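Local coordinates for amino acid ABC transporter, periplasmic amino acid-binding protein, putative (Streptococcus pneumoniae, PDB 4I62), which binds L-arginine and probably delivers it to the membrane components of an amino acid ABC transporter as their extracellular substrate-binding subunit, at residues L132-S137 with A213-N218. Numbering follows the deposited sequence.
Sequences LIVKKS and AIADLN
Val134 and Ala213 form an antiparallel hydrogen-bonded pair: Val134 N donates to Ala213 O at 3.0 Å, Ala213 N returns a bond to Val134 O at 2.9 Å, and both donors sit nearly in line with the acceptor C=O. A third main-chain bond runs from Ala215 N to Leu132 O at 2.9 Å, the donor tilted 23° from the carbonyl plane. Next to it a water bridges the segments, accepting from Leu132 N and donating to Ala215 O and Leu217 O at 2.8 Å each.

Leu132 carries the side-chain packing at this end. Its CB meets Ala215 CB at 4.0 Å; with CG anti to the carbonyl carbon (chi1 -62°), CG approaches Leu217 CD2 and Leu132 CD1 touches Leu217 CD1 at 3.8 Å. Val134 CG2 packs on Ala215 CB from the same sheet face, while Ile133 and Ile214 point to the other, against helix 199-208.

Strand 212-214 pairs with one edge of strand 126-135, whose other edge bonds to strand 194-198, within one lobe of the type II periplasmic-binding fold. Three direct main-chain bonds and a water making three bonds link the backbones, consistent with main-chain bonding holding the register beside apolar packing.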
ATOM      1  N   LEU A 132      -4.920 -13.233  -4.594  1.00  8.66           N
ATOM      2  CA  LEU A 132      -6.362 -13.028  -4.397  1.00  8.41           C
ATOM      3  C   LEU A 132      -6.738 -13.403  -2.999  1.00  8.46           C
ATOM      4  O   LEU A 132      -6.332 -14.472  -2.496  1.00 10.28           O
ATOM      5  CB  LEU A 132      -7.235 -13.912  -5.251  1.00 10.99           C
ATOM      6  CG  LEU A 132      -7.158 -13.793  -6.751  1.00 12.56           C
ATOM      7  CD1 LEU A 132      -8.214 -14.836  -7.273  1.00 11.92           C
ATOM      8  CD2 LEU A 132      -7.486 -12.394  -7.247  1.00 14.51           C
ATOM      9  N   ILE A 133      -7.564 -12.567  -2.390  1.00  8.50           N
ATOM     10  CA  ILE A 133      -8.308 -12.965  -1.206  1.00  8.37           C
ATOM     11  C   ILE A 133      -9.740 -13.319  -1.622  1.00  7.81           C
ATOM     12  O   ILE A 133     -10.345 -12.645  -2.468  1.00  8.41           O
ATOM     13  CB  ILE A 133      -8.231 -11.881  -0.080  1.00  8.81           C
ATOM     14  CG1 ILE A 133      -8.848 -12.379   1.233  1.00 10.37           C
ATOM     15  CG2 ILE A 133      -8.809 -10.559  -0.511  1.00  9.73           C
ATOM     16  CD1 ILE A 133      -8.532 -11.442   2.411  1.00 10.03           C
ATOM     17  N   VAL A 134     -10.226 -14.438  -1.065  1.00  8.21           N
ATOM     18  CA  VAL A 134     -11.513 -15.011  -1.416  1.00  8.01           C
ATOM     19  C   VAL A 134     -12.192 -15.523  -0.144  1.00  7.59           C
ATOM     20  O   VAL A 134     -11.567 -15.650   0.906  1.00  8.92           O
ATOM     21  CB  VAL A 134     -11.326 -16.193  -2.432  1.00  8.33           C
ATOM     22  CG1 VAL A 134     -10.770 -15.655  -3.742  1.00  9.67           C
ATOM     23  CG2 VAL A 134     -10.428 -17.301  -1.875  1.00  9.42           C
ATOM     24  N   LYS A 135     -13.493 -15.839  -0.254  1.00  8.48           N
ATOM     25  CA  LYS A 135     -14.097 -16.635   0.825  1.00  8.79           C
ATOM     26  C   LYS A 135     -13.325 -17.941   0.963  1.00  8.70           C
ATOM     27  O   LYS A 135     -12.884 -18.522  -0.055  1.00  9.65           O
ATOM     28  CB  LYS A 135     -15.554 -16.917   0.560  1.00 10.11           C
ATOM     29  CG  LYS A 135     -16.487 -15.733   0.692  1.00 13.59           C
ATOM     30  CD  LYS A 135     -17.916 -16.282   0.807  1.00 18.32           C
ATOM     31  CE  LYS A 135     -18.932 -15.253   1.265  1.00 19.28           C
ATOM     32  NZ  LYS A 135     -19.157 -14.290   0.181  1.00 18.46           N
ATOM     33  N   LYS A 136     -13.203 -18.464   2.176  1.00  9.73           N
ATOM     34  CA  LYS A 136     -12.332 -19.617   2.376  1.00 10.12           C
ATOM     35  C   LYS A 136     -12.775 -20.843   1.594  1.00  9.95           C
ATOM     36  O   LYS A 136     -11.908 -21.665   1.195  1.00 11.78           O
ATOM     37  CB  LYS A 136     -12.144 -19.937   3.850  1.00 11.91           C
ATOM     38  CG  LYS A 136     -13.364 -20.368   4.559  1.00 15.03           C
ATOM     39  CD  LYS A 136     -13.040 -20.616   6.025  1.00 21.21           C
ATOM     40  CE  LYS A 136     -14.300 -20.860   6.842  1.00 27.37           C
ATOM     41  NZ  LYS A 136     -14.062 -20.601   8.292  1.00 34.45           N
ATOM     42  N   SER A 137     -14.076 -21.017   1.368  1.00  9.95           N
ATOM     43  CA  SER A 137     -14.549 -22.135   0.561  1.00 12.63           C
ATOM     44  C   SER A 137     -14.184 -22.059  -0.912  1.00 10.95           C
ATOM     45  O   SER A 137     -14.453 -22.992  -1.648  1.00 13.58           O
ATOM     46  CB  SER A 137     -16.070 -22.240   0.708  1.00 15.28           C
ATOM     47  OG  SER A 137     -16.708 -21.062   0.239  1.00 17.87           O
ATOM     48  N   ALA A 213      -9.669 -16.397   2.915  1.00  8.55           N
ATOM     49  CA  ALA A 213      -8.403 -17.119   2.728  1.00  8.73           C
ATOM     50  C   ALA A 213      -7.695 -16.565   1.507  1.00  8.13           C
ATOM     51  O   ALA A 213      -8.315 -15.957   0.630  1.00  9.37           O
ATOM     52  CB  ALA A 213      -8.611 -18.606   2.582  1.00 10.71           C
ATOM     53  N   ILE A 214      -6.388 -16.809   1.436  1.00  8.50           N
ATOM     54  CA  ILE A 214      -5.594 -16.588   0.235  0.55  8.96           C
ATOM     55  C   ILE A 214      -5.873 -17.706  -0.777  1.00  8.29           C
ATOM     56  O   ILE A 214      -5.729 -18.862  -0.435  1.00  9.08           O
ATOM     57  CB  ILE A 214      -4.079 -16.627   0.594  0.55  8.52           C
ATOM     58  CG1 ILE A 214      -3.754 -15.586   1.672  0.55  9.44           C
ATOM     59  CG2 ILE A 214      -3.231 -16.468  -0.688  0.55  8.42           C
ATOM     60  CD1 ILE A 214      -4.053 -14.169   1.226  0.55 11.46           C
ATOM     61  N   ALA A 215      -6.284 -17.360  -2.001  1.00  8.18           N
ATOM     62  CA  ALA A 215      -6.537 -18.358  -3.024  1.00  8.73           C
ATOM     63  C   ALA A 215      -5.247 -18.962  -3.548  1.00  8.73           C
ATOM     64  O   ALA A 215      -4.143 -18.405  -3.423  1.00  9.20           O
ATOM     65  CB  ALA A 215      -7.278 -17.724  -4.203  1.00  9.93           C
ATOM     66  N   ASP A 216      -5.369 -20.121  -4.182  1.00  9.49           N
ATOM     67  CA  ASP A 216      -4.238 -20.748  -4.855  1.00 10.65           C
ATOM     68  C   ASP A 216      -3.659 -19.923  -6.011  1.00 11.11           C
ATOM     69  O   ASP A 216      -2.514 -20.123  -6.400  1.00 13.35           O
ATOM     70  CB  ASP A 216      -4.666 -22.114  -5.411  1.00 12.31           C
ATOM     71  CG  ASP A 216      -4.812 -23.194  -4.354  1.00 12.92           C
ATOM     72  OD1 ASP A 216      -4.354 -22.947  -3.215  1.00 13.52           O
ATOM     73  OD2 ASP A 216      -5.401 -24.274  -4.648  1.00 15.04           O
ATOM     74  N   LEU A 217      -4.439 -19.034  -6.590  1.00 10.97           N
ATOM     75  CA  LEU A 217      -4.021 -18.323  -7.807  1.00 10.55           C
ATOM     76  C   LEU A 217      -2.691 -17.606  -7.684  1.00 10.87           C
ATOM     77  O   LEU A 217      -2.407 -16.933  -6.680  1.00 11.60           O
ATOM     78  CB  LEU A 217      -5.106 -17.319  -8.214  1.00 11.75           C
ATOM     79  CG  LEU A 217      -4.881 -16.530  -9.513  1.00 12.56           C
ATOM     80  CD1 LEU A 217      -6.223 -16.263 -10.171  1.00 14.68           C
ATOM     81  CD2 LEU A 217      -4.142 -15.225  -9.298  1.00 14.45           C
ATOM     82  N   ASN A 218      -1.868 -17.757  -8.721  0.51 12.17           N
ATOM     83  CA  ASN A 218      -0.717 -16.892  -8.945  0.51 13.83           C
ATOM     84  C   ASN A 218      -0.981 -16.130 -10.243  0.51 12.91           C
ATOM     85  O   ASN A 218      -1.715 -16.594 -11.131  0.51 10.83           O
ATOM     86  CB  ASN A 218       0.589 -17.689  -9.076  0.51 14.95           C
ATOM     87  CG  ASN A 218       0.630 -18.523 -10.332  0.51 14.81           C
ATOM     88  OD1 ASN A 218      -0.030 -19.551 -10.399  0.51 15.39           O
ATOM     89  ND2 ASN A 218       1.432 -18.109 -11.325  0.51 16.52           N
TER
HETATM   90  O   HOH W   1      -3.900 -15.845  -4.629  1.00 11.27           O